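Local atomic coordinates of tyrosine--tRNA ligase, mitochondrial (Emericella nidulans, PDB entry 5IHX), a protein that probably attaches L-tyrosine to mitochondrial tRNA(Tyr) at the expense of ATP, as a class I aminoacyl-tRNA synthetase. Residues R326-F331 with H357-E362; P74-M79 with A299-K304; E311-F316 with E362-I367. All coordinates share one frame; numbering follows the deposited sequence.

In the fold
Interaction 2 comes first along the chain. It joins the loop after strand 68-72 of the catalytic nucleotide-binding domain to the loop that leads into helix 309-317, and so closes the long excursion between them. Interactions 3 and 1 both lie later in the chain, in the helical region. Interaction 3 brings helix 309-317 back against helix 354-368. Interaction 1, nested inside that closure, sets helix 321-331 against an earlier part of helix 354-368. The two share Glu362 and touch one another. Interaction 2 also touches interaction 3, where Ile300 packs on Leu312 and Phe315. Together they link the catalytic domain to a bundle built round helix 354-368.

Interaction 1 (R326-F331 with H357-E362); sequences RYLKMF and HALAYE
Leu359 projects from helix 354-368 into the side of helix 321-331 and meets Tyr327, Leu328 and Phe331. The contact is apolar, and no hydrogen bond crosses it. The two methyl groups of Leu359 divide the work. CD2 lies 3.6 Å from Tyr327 CB and reaches the edge of the tyrosine ring, near its plane. CD1 is 3.9 Å from Phe331 CB and also rests against the backbone, 3.7 Å from Tyr327 O. A chi1 of 167° carries the leucine branch out from its own helix towards the other.

Leu328 packs on the root of Leu359. Its CD2 methyl sits 3.6 Å from both CA and CB of Leu359. The same methyl borders Ala358, at 4.4 Å from its CB. The aromatic residues contribute mainly their CB atoms here, and both rings lead away from the contact. They meet each other instead: Phe331 CE2 lies 4.0 Å above one face of the Tyr327 ring, towards its rim.

The buried carboxylate of Glu362 bonds to Lys153, Tyr150 and His154, outside the contact.

The helices run nearly parallel, at 18°, with axes 9.7 Å apart. Helix 336-348 lies between them in the chain and packs beside both, with Ile339 on Leu328 and Ile342 on Ala358. Helix 309-317 adds Phe316, which touches Leu359 and meets the Phe331 ring edge-to-face. Helix 370-383 takes the Tyr361 side of helix 354-368.

Interaction 2 (P74-M79 with A299-K304); sequences PTAPSM and AIWLDK
Met79 O accepts two hydrogen bonds, one from each segment. Leu302 N gives the bond across the contact, 3.0 Å long and almost straight (169° at the hydrogen). Ser78 OG gives the other from within its own segment, at 2.6 Å from Met79 O. Both donors are tilted somewhat from the carbonyl plane. The CA-H of Trp301 adds a weaker contact to the same oxygen, at 3.6 Å between Trp301 CA and Met79 O.

Ser78 reaches this position because OG stands anti to its backbone N (chi1 169°). The hydroxyl also takes a weak hydrogen bond from Gln139 NE2, and it lies 3.5 Å from Asp303 CB. The Asp303 carboxylate is engaged elsewhere, through OD2 to the backbone N of Asp305.

The Trp301 indole lies along segment 74-79. Its six-membered ring turns an edge to the backbone, with CZ3 3.2 Å from Ser78 O, near the ring plane. Ala76 CB approaches the same CZ3 obliquely at 3.8 Å. Ala299 CB covers part of one indole face. On the other side of the backbone bond, Leu302 CD1 meets Met79 CB at 4.1 Å. Met79 is held further by Gln139 OE1 at its backbone N.

Segment 74-79 runs directly into the HVGH signature of class I synthetases, and 299-304 follows the disordered loop that carries the KFGKS signature. A directional backbone bond, with apolar contacts round it, thus joins the lead-in to one signature to the stretch leaving the other, consistent with a link between the two.

Interaction 3 (E311-F316 with E362-I367); sequences ELYQFF and EFVELI
Val364 and Phe363 of helix 354-368 face Leu312 of helix 309-317, and these three residues have the most surface buried by the contact. Val364 works through one methyl. Its CG2 lies 4.0 Å from Tyr313 CA and equally far from Tyr313 CD2, at the edge of the tyrosine ring and near its plane. The same methyl is 4.4 Å from Leu312 CG, so it sits between two consecutive residues of the opposing helix. The valine and tyrosine side chains cross at about a right angle.

Phe363 points its ring along the interface. Leu312 CD1 comes to it obliquely, at 4.2 Å from Phe363 CE2. The closer neighbour is Phe316. Phe316 CE2 approaches Phe363 CD2 to 3.3 Å, a tight fit, and Phe316 CZ lies over one face of the Phe363 ring, towards its rim. The two rings meet obliquely, with planes 41° apart and centroids 4.7 Å apart. Ile367 CG1, from the same helix as Phe363, covers the opposite face of its ring. Phe316 is likewise packed on two faces, by Phe363 CB and by Phe315 CD1, with Leu312 CD1 at its edge.

All five touching residues are buried. The polar end of Tyr313 lies beyond the contact, where OH hydrogen-bonds to His357 ND1. On the far side of helix 354-368, Glu365 OE1 forms a salt bridge with Lys153.

The helix axes are 9.7 Å apart and run roughly antiparallel, at 146°. This is side-to-side packing in an all-helical bundle. Such a bundle follows the nucleotide-binding catalytic domain in tyrosyl-tRNA synthetases.

Interaction 1 (R326-F331 with H357-E362)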
loop_
_atom_site.group_PDB
_atom_site.type_symbol
_atom_site.label_atom_id
_atom_site.label_comp_id
_atom_site.label_asym_id
_atom_site.label_seq_id
_atom_site.Cartn_x
_atom_site.Cartn_y
_atom_site.Cartn_z
ATOM N N ARG A 326 -26.891 -26.514 -21.670
ATOM C CA ARG A 326 -25.601 -26.013 -21.222
ATOM C C ARG A 326 -25.583 -25.900 -19.700
ATOM O O ARG A 326 -24.575 -26.211 -19.064
ATOM C CB ARG A 326 -25.271 -24.663 -21.861
ATOM C CG ARG A 326 -23.990 -24.066 -21.304
ATOM C CD ARG A 326 -23.203 -23.289 -22.337
ATOM N NE ARG A 326 -21.832 -23.059 -21.886
ATOM C CZ ARG A 326 -20.870 -22.529 -22.634
ATOM N NH1 ARG A 326 -21.118 -22.163 -23.885
ATOM N NH2 ARG A 326 -19.655 -22.368 -22.130
ATOM N N TYR A 327 -26.696 -25.463 -19.113
ATOM C CA TYR A 327 -26.775 -25.332 -17.658
ATOM C C TYR A 327 -26.644 -26.688 -16.968
ATOM O O TYR A 327 -26.016 -26.790 -15.915
ATOM C CB TYR A 327 -28.087 -24.669 -17.233
ATOM C CG TYR A 327 -28.104 -23.162 -17.371
ATOM C CD1 TYR A 327 -27.253 -22.507 -18.253
ATOM C CD2 TYR A 327 -28.964 -22.390 -16.599
ATOM C CE1 TYR A 327 -27.269 -21.129 -18.374
ATOM C CE2 TYR A 327 -28.986 -21.015 -16.710
ATOM C CZ TYR A 327 -28.137 -20.388 -17.598
ATOM O OH TYR A 327 -28.159 -19.016 -17.712
ATOM N N LEU A 328 -27.235 -27.724 -17.556
ATOM C CA LEU A 328 -27.096 -29.076 -17.021
ATOM C C LEU A 328 -25.623 -29.467 -16.943
ATOM O O LEU A 328 -25.189 -30.114 -15.989
ATOM C CB LEU A 328 -27.862 -30.088 -17.878
ATOM C CG LEU A 328 -29.374 -30.195 -17.642
ATOM C CD1 LEU A 328 -30.031 -31.015 -18.742
ATOM C CD2 LEU A 328 -29.666 -30.810 -16.284
ATOM N N LYS A 329 -24.856 -29.061 -17.948
ATOM C CA LYS A 329 -23.436 -29.381 -18.000
ATOM C C LYS A 329 -22.623 -28.553 -17.006
ATOM O O LYS A 329 -21.670 -29.054 -16.410
ATOM C CB LYS A 329 -22.899 -29.171 -19.417
ATOM C CG LYS A 329 -23.475 -30.136 -20.438
ATOM C CD LYS A 329 -23.085 -29.756 -21.856
ATOM C CE LYS A 329 -23.600 -30.773 -22.863
ATOM N NZ LYS A 329 -23.344 -30.348 -24.267
ATOM N N MET A 330 -23.006 -27.293 -16.820
ATOM C CA MET A 330 -22.233 -26.377 -15.986
ATOM C C MET A 330 -22.588 -26.472 -14.498
ATOM O O MET A 330 -21.720 -26.278 -13.642
ATOM C CB MET A 330 -22.424 -24.931 -16.465
ATOM C CG MET A 330 -21.875 -24.656 -17.861
ATOM S SD MET A 330 -21.830 -22.900 -18.301
ATOM C CE MET A 330 -23.507 -22.392 -17.940
ATOM N N PHE A 331 -23.855 -26.753 -14.191
ATOM C CA PHE A 331 -24.341 -26.690 -12.809
ATOM C C PHE A 331 -24.553 -28.046 -12.124
ATOM O O PHE A 331 -24.973 -28.084 -10.969
ATOM C CB PHE A 331 -25.659 -25.909 -12.758
ATOM C CG PHE A 331 -25.493 -24.425 -12.908
ATOM C CD1 PHE A 331 -24.996 -23.665 -11.862
ATOM C CD2 PHE A 331 -25.847 -23.786 -14.086
ATOM C CE1 PHE A 331 -24.847 -22.298 -11.989
ATOM C CE2 PHE A 331 -25.701 -22.418 -14.217
ATOM C CZ PHE A 331 -25.199 -21.672 -13.167
ATOM N N HIS A 357 -36.384 -29.558 -14.880
ATOM C CA HIS A 357 -36.645 -30.183 -13.586
ATOM C C HIS A 357 -35.437 -30.973 -13.095
ATOM O O HIS A 357 -35.117 -30.953 -11.909
ATOM C CB HIS A 357 -37.873 -31.095 -13.662
ATOM C CG HIS A 357 -39.174 -30.369 -13.534
ATOM N ND1 HIS A 357 -39.572 -29.757 -12.362
ATOM C CD2 HIS A 357 -40.171 -30.150 -14.423
ATOM C CE1 HIS A 357 -40.750 -29.193 -12.539
ATOM N NE2 HIS A 357 -41.140 -29.419 -13.783
ATOM N N ALA A 358 -34.769 -31.671 -14.008
ATOM C CA ALA A 358 -33.560 -32.410 -13.663
ATOM C C ALA A 358 -32.466 -31.443 -13.209
ATOM O O ALA A 358 -31.723 -31.729 -12.271
ATOM C CB ALA A 358 -33.085 -33.238 -14.842
ATOM N N LEU A 359 -32.382 -30.298 -13.879
ATOM C CA LEU A 359 -31.402 -29.271 -13.538
ATOM C C LEU A 359 -31.689 -28.691 -12.160
ATOM O O LEU A 359 -30.791 -28.563 -11.328
ATOM C CB LEU A 359 -31.412 -28.155 -14.584
ATOM C CG LEU A 359 -30.668 -26.860 -14.232
ATOM C CD1 LEU A 359 -29.181 -27.109 -14.074
ATOM C CD2 LEU A 359 -30.934 -25.790 -15.281
ATOM N N ALA A 360 -32.949 -28.337 -11.931
ATOM C CA ALA A 360 -33.366 -27.744 -10.667
ATOM C C ALA A 360 -33.140 -28.706 -9.508
ATOM O O ALA A 360 -32.664 -28.311 -8.446
ATOM C CB ALA A 360 -34.829 -27.332 -10.736
ATOM N N TYR A 361 -33.485 -29.972 -9.718
ATOM C CA TYR A 361 -33.353 -30.974 -8.670
ATOM C C TYR A 361 -31.897 -31.151 -8.264
ATOM O O TYR A 361 -31.566 -31.114 -7.078
ATOM C CB TYR A 361 -33.933 -32.315 -9.126
ATOM C CG TYR A 361 -33.877 -33.385 -8.056
ATOM C CD1 TYR A 361 -34.957 -33.613 -7.217
ATOM C CD2 TYR A 361 -32.736 -34.158 -7.879
ATOM C CE1 TYR A 361 -34.906 -34.585 -6.234
ATOM C CE2 TYR A 361 -32.674 -35.129 -6.903
ATOM C CZ TYR A 361 -33.761 -35.338 -6.081
ATOM O OH TYR A 361 -33.701 -36.306 -5.106
ATOM N N GLU A 362 -31.034 -31.347 -9.255
ATOM C CA GLU A 362 -29.619 -31.575 -9.003
ATOM C C GLU A 362 -28.983 -30.434 -8.221
ATOM O O GLU A 362 -28.261 -30.667 -7.252
ATOM C CB GLU A 362 -28.869 -31.779 -10.320
ATOM C CG GLU A 362 -29.110 -33.135 -10.963
ATOM C CD GLU A 362 -28.564 -34.278 -10.126
ATOM O OE1 GLU A 362 -29.262 -35.307 -9.999
ATOM O OE2 GLU A 362 -27.436 -34.148 -9.601
#

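Interaction 2 (P74-M79 with A299-K304)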
loop_
_atom_site.group_PDB
_atom_site.type_symbol
_atom_site.label_atom_id
_atom_site.label_comp_id
_atom_site.label_asym_id
_atom_site.label_seq_id
_atom_site.Cartn_x
_atom_site.Cartn_y
_atom_site.Cartn_z
ATOM N N PRO A 74 -16.589 -11.067 0.397
ATOM C CA PRO A 74 -17.863 -11.037 1.121
ATOM C C PRO A 74 -18.509 -9.650 1.186
ATOM O O PRO A 74 -18.315 -8.922 2.159
ATOM C CB PRO A 74 -17.475 -11.525 2.520
ATOM C CG PRO A 74 -16.063 -11.100 2.683
ATOM C CD PRO A 74 -15.447 -11.233 1.316
ATOM N N THR A 75 -19.264 -9.300 0.149
ATOM C CA THR A 75 -20.003 -8.041 0.111
ATOM C C THR A 75 -21.450 -8.252 0.556
ATOM O O THR A 75 -22.227 -7.302 0.651
ATOM C CB THR A 75 -20.004 -7.426 -1.301
ATOM O OG1 THR A 75 -20.624 -8.332 -2.222
ATOM C CG2 THR A 75 -18.586 -7.129 -1.757
ATOM N N ALA A 76 -21.800 -9.507 0.819
ATOM C CA ALA A 76 -23.128 -9.872 1.296
ATOM C C ALA A 76 -22.994 -11.033 2.277
ATOM O O ALA A 76 -21.962 -11.704 2.302
ATOM C CB ALA A 76 -24.033 -10.244 0.127
ATOM N N PRO A 77 -24.028 -11.272 3.100
ATOM C CA PRO A 77 -23.941 -12.396 4.040
ATOM C C PRO A 77 -23.999 -13.753 3.338
ATOM O O PRO A 77 -23.742 -14.786 3.956
ATOM C CB PRO A 77 -25.160 -12.194 4.942
ATOM C CG PRO A 77 -26.115 -11.411 4.123
ATOM C CD PRO A 77 -25.287 -10.522 3.252
ATOM N N SER A 78 -24.331 -13.735 2.052
ATOM C CA SER A 78 -24.505 -14.955 1.279
ATOM C C SER A 78 -24.005 -14.788 -0.148
ATOM O O SER A 78 -24.021 -13.689 -0.703
ATOM C CB SER A 78 -25.977 -15.369 1.260
ATOM O OG SER A 78 -26.198 -16.402 0.315
ATOM N N MET A 79 -23.555 -15.892 -0.730
ATOM C CA MET A 79 -23.323 -15.961 -2.162
ATOM C C MET A 79 -24.645 -16.204 -2.873
ATOM O O MET A 79 -25.635 -16.589 -2.244
ATOM C CB MET A 79 -22.332 -17.076 -2.489
ATOM C CG MET A 79 -20.924 -16.818 -1.978
ATOM S SD MET A 79 -19.753 -18.058 -2.543
ATOM C CE MET A 79 -20.384 -19.506 -1.693
ATOM N N ALA A 299 -31.194 -11.027 -6.677
ATOM C CA ALA A 299 -30.265 -12.152 -6.597
ATOM C C ALA A 299 -30.934 -13.448 -6.142
ATOM O O ALA A 299 -31.905 -13.437 -5.384
ATOM C CB ALA A 299 -29.117 -11.811 -5.662
ATOM N N ILE A 300 -30.390 -14.563 -6.621
ATOM C CA ILE A 300 -30.823 -15.892 -6.212
ATOM C C ILE A 300 -29.815 -16.443 -5.205
ATOM O O ILE A 300 -28.806 -17.039 -5.580
ATOM C CB ILE A 300 -30.945 -16.844 -7.417
ATOM C CG1 ILE A 300 -31.796 -16.207 -8.522
ATOM C CG2 ILE A 300 -31.528 -18.180 -6.985
ATOM C CD1 ILE A 300 -33.241 -15.937 -8.128
ATOM N N TRP A 301 -30.098 -16.234 -3.924
ATOM C CA TRP A 301 -29.159 -16.572 -2.857
ATOM C C TRP A 301 -29.062 -18.072 -2.588
ATOM O O TRP A 301 -30.019 -18.816 -2.790
ATOM C CB TRP A 301 -29.564 -15.849 -1.573
ATOM C CG TRP A 301 -29.764 -14.375 -1.766
ATOM C CD1 TRP A 301 -30.952 -13.722 -1.909
ATOM C CD2 TRP A 301 -28.743 -13.373 -1.840
ATOM N NE1 TRP A 301 -30.735 -12.375 -2.066
ATOM C CE2 TRP A 301 -29.387 -12.135 -2.028
ATOM C CE3 TRP A 301 -27.346 -13.402 -1.765
ATOM C CZ2 TRP A 301 -28.685 -10.937 -2.141
ATOM C CZ3 TRP A 301 -26.651 -12.211 -1.879
ATOM C CH2 TRP A 301 -27.321 -10.996 -2.063
ATOM N N LEU A 302 -27.889 -18.502 -2.135
ATOM C CA LEU A 302 -27.660 -19.895 -1.769
ATOM C C LEU A 302 -28.051 -20.148 -0.317
ATOM O O LEU A 302 -28.069 -21.292 0.138
ATOM C CB LEU A 302 -26.194 -20.275 -1.997
ATOM C CG LEU A 302 -25.670 -20.099 -3.426
ATOM C CD1 LEU A 302 -24.228 -20.567 -3.532
ATOM C CD2 LEU A 302 -26.542 -20.844 -4.430
ATOM N N ASP A 303 -28.362 -19.075 0.406
ATOM C CA ASP A 303 -28.811 -19.174 1.792
ATOM C C ASP A 303 -30.320 -19.404 1.853
ATOM O O ASP A 303 -31.102 -18.585 1.373
ATOM C CB ASP A 303 -28.439 -17.907 2.568
ATOM C CG ASP A 303 -28.770 -18.007 4.048
ATOM O OD1 ASP A 303 -27.992 -17.475 4.866
ATOM O OD2 ASP A 303 -29.801 -18.619 4.397
ATOM N N LYS A 304 -30.711 -20.530 2.443
ATOM C CA LYS A 304 -32.115 -20.921 2.562
ATOM C C LYS A 304 -32.981 -19.842 3.221
ATOM O O LYS A 304 -34.166 -19.711 2.911
ATOM C CB LYS A 304 -32.209 -22.225 3.363
ATOM C CG LYS A 304 -33.616 -22.717 3.666
ATOM C CD LYS A 304 -33.564 -23.848 4.681
ATOM C CE LYS A 304 -34.472 -25.002 4.302
ATOM N NZ LYS A 304 -35.917 -24.651 4.339
#

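Interaction 3 (E311-F316 with E362-I367)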
loop_
_atom_site.group_PDB
_atom_site.type_symbol
_atom_site.label_atom_id
_atom_site.label_comp_id
_atom_site.label_asym_id
_atom_site.label_seq_id
_atom_site.Cartn_x
_atom_site.Cartn_y
_atom_site.Cartn_z
ATOM N N GLU A 311 -37.999 -21.587 -4.014
ATOM C CA GLU A 311 -37.729 -20.503 -4.950
ATOM C C GLU A 311 -36.451 -20.715 -5.759
ATOM O O GLU A 311 -36.363 -20.294 -6.911
ATOM C CB GLU A 311 -37.665 -19.194 -4.178
ATOM C CG GLU A 311 -39.035 -18.708 -3.757
ATOM C CD GLU A 311 -39.014 -17.894 -2.475
ATOM O OE1 GLU A 311 -38.274 -18.280 -1.549
ATOM O OE2 GLU A 311 -39.706 -16.856 -2.404
ATOM N N LEU A 312 -35.465 -21.375 -5.162
ATOM C CA LEU A 312 -34.247 -21.714 -5.887
ATOM C C LEU A 312 -34.611 -22.732 -6.956
ATOM O O LEU A 312 -34.110 -22.689 -8.080
ATOM C CB LEU A 312 -33.177 -22.272 -4.944
ATOM C CG LEU A 312 -31.772 -22.555 -5.500
ATOM C CD1 LEU A 312 -31.395 -21.631 -6.648
ATOM C CD2 LEU A 312 -30.735 -22.438 -4.400
ATOM N N TYR A 313 -35.511 -23.639 -6.601
ATOM C CA TYR A 313 -35.997 -24.637 -7.538
ATOM C C TYR A 313 -36.730 -23.956 -8.689
ATOM O O TYR A 313 -36.484 -24.260 -9.854
ATOM C CB TYR A 313 -36.915 -25.634 -6.834
ATOM C CG TYR A 313 -37.245 -26.851 -7.662
ATOM C CD1 TYR A 313 -38.390 -26.896 -8.445
ATOM C CD2 TYR A 313 -36.411 -27.959 -7.659
ATOM C CE1 TYR A 313 -38.696 -28.013 -9.202
ATOM C CE2 TYR A 313 -36.705 -29.078 -8.413
ATOM C CZ TYR A 313 -37.849 -29.099 -9.186
ATOM O OH TYR A 313 -38.155 -30.212 -9.940
ATOM N N GLN A 314 -37.633 -23.036 -8.351
ATOM C CA GLN A 314 -38.387 -22.292 -9.358
ATOM C C GLN A 314 -37.468 -21.561 -10.337
ATOM O O GLN A 314 -37.706 -21.556 -11.541
ATOM C CB GLN A 314 -39.340 -21.286 -8.706
ATOM C CG GLN A 314 -40.601 -21.918 -8.143
ATOM C CD GLN A 314 -41.571 -20.893 -7.585
ATOM O OE1 GLN A 314 -41.207 -20.061 -6.753
ATOM N NE2 GLN A 314 -42.815 -20.950 -8.045
ATOM N N PHE A 315 -36.437 -20.913 -9.813
ATOM C CA PHE A 315 -35.520 -20.164 -10.658
ATOM C C PHE A 315 -34.944 -21.047 -11.762
ATOM O O PHE A 315 -34.882 -20.643 -12.923
ATOM C CB PHE A 315 -34.388 -19.557 -9.831
ATOM C CG PHE A 315 -33.315 -18.915 -10.660
ATOM C CD1 PHE A 315 -32.091 -19.537 -10.842
ATOM C CD2 PHE A 315 -33.533 -17.685 -11.262
ATOM C CE1 PHE A 315 -31.101 -18.942 -11.604
ATOM C CE2 PHE A 315 -32.550 -17.088 -12.028
ATOM C CZ PHE A 315 -31.333 -17.716 -12.199
ATOM N N PHE A 316 -34.526 -22.254 -11.397
ATOM C CA PHE A 316 -33.907 -23.154 -12.363
ATOM C C PHE A 316 -34.907 -23.853 -13.289
ATOM O O PHE A 316 -34.558 -24.171 -14.427
ATOM C CB PHE A 316 -33.056 -24.194 -11.630
ATOM C CG PHE A 316 -31.673 -23.706 -11.299
ATOM C CD1 PHE A 316 -30.682 -23.689 -12.265
ATOM C CD2 PHE A 316 -31.369 -23.247 -10.028
ATOM C CE1 PHE A 316 -29.409 -23.236 -11.968
ATOM C CE2 PHE A 316 -30.100 -22.793 -9.727
ATOM C CZ PHE A 316 -29.120 -22.787 -10.699
ATOM N N GLU A 362 -31.034 -31.347 -9.255
ATOM C CA GLU A 362 -29.619 -31.575 -9.003
ATOM C C GLU A 362 -28.983 -30.434 -8.221
ATOM O O GLU A 362 -28.261 -30.667 -7.252
ATOM C CB GLU A 362 -28.869 -31.779 -10.320
ATOM C CG GLU A 362 -29.110 -33.135 -10.963
ATOM C CD GLU A 362 -28.564 -34.278 -10.126
ATOM O OE1 GLU A 362 -29.262 -35.307 -9.999
ATOM O OE2 GLU A 362 -27.436 -34.148 -9.601
ATOM N N PHE A 363 -29.253 -29.201 -8.633
ATOM C CA PHE A 363 -28.602 -28.062 -8.007
ATOM C C PHE A 363 -29.137 -27.827 -6.601
ATOM O O PHE A 363 -28.384 -27.447 -5.704
ATOM C CB PHE A 363 -28.771 -26.796 -8.845
ATOM C CG PHE A 363 -27.939 -25.648 -8.357
ATOM C CD1 PHE A 363 -26.589 -25.584 -8.656
ATOM C CD2 PHE A 363 -28.496 -24.649 -7.580
ATOM C CE1 PHE A 363 -25.815 -24.535 -8.200
ATOM C CE2 PHE A 363 -27.728 -23.600 -7.122
ATOM C CZ PHE A 363 -26.387 -23.543 -7.432
ATOM N N VAL A 364 -30.431 -28.051 -6.402
ATOM C CA VAL A 364 -31.010 -27.919 -5.069
ATOM C C VAL A 364 -30.428 -28.994 -4.155
ATOM O O VAL A 364 -30.146 -28.732 -2.990
ATOM C CB VAL A 364 -32.549 -28.006 -5.096
ATOM C CG1 VAL A 364 -33.114 -28.213 -3.688
ATOM C CG2 VAL A 364 -33.137 -26.746 -5.706
ATOM N N GLU A 365 -30.242 -30.202 -4.682
ATOM C CA GLU A 365 -29.644 -31.268 -3.886
ATOM C C GLU A 365 -28.216 -30.907 -3.495
ATOM O O GLU A 365 -27.814 -31.114 -2.350
ATOM C CB GLU A 365 -29.657 -32.602 -4.631
ATOM C CG GLU A 365 -28.993 -33.723 -3.833
ATOM C CD GLU A 365 -29.166 -35.094 -4.461
ATOM O OE1 GLU A 365 -29.725 -35.181 -5.573
ATOM O OE2 GLU A 365 -28.742 -36.087 -3.832
ATOM N N LEU A 366 -27.454 -30.376 -4.447
ATOM C CA LEU A 366 -26.081 -29.957 -4.178
ATOM C C LEU A 366 -26.033 -28.933 -3.054
ATOM O O LEU A 366 -25.279 -29.088 -2.104
ATOM C CB LEU A 366 -25.429 -29.375 -5.437
ATOM C CG LEU A 366 -24.107 -28.617 -5.236
ATOM C CD1 LEU A 366 -23.032 -29.503 -4.610
ATOM C CD2 LEU A 366 -23.616 -28.032 -6.553
ATOM N N ILE A 367 -26.860 -27.900 -3.149
ATOM C CA ILE A 367 -26.799 -26.798 -2.197
ATOM C C ILE A 367 -27.493 -27.125 -0.876
ATOM O O ILE A 367 -26.957 -26.832 0.194
ATOM C CB ILE A 367 -27.430 -25.513 -2.788
ATOM C CG1 ILE A 367 -26.735 -25.111 -4.092
ATOM C CG2 ILE A 367 -27.379 -24.368 -1.778
ATOM C CD1 ILE A 367 -25.260 -24.770 -3.947
#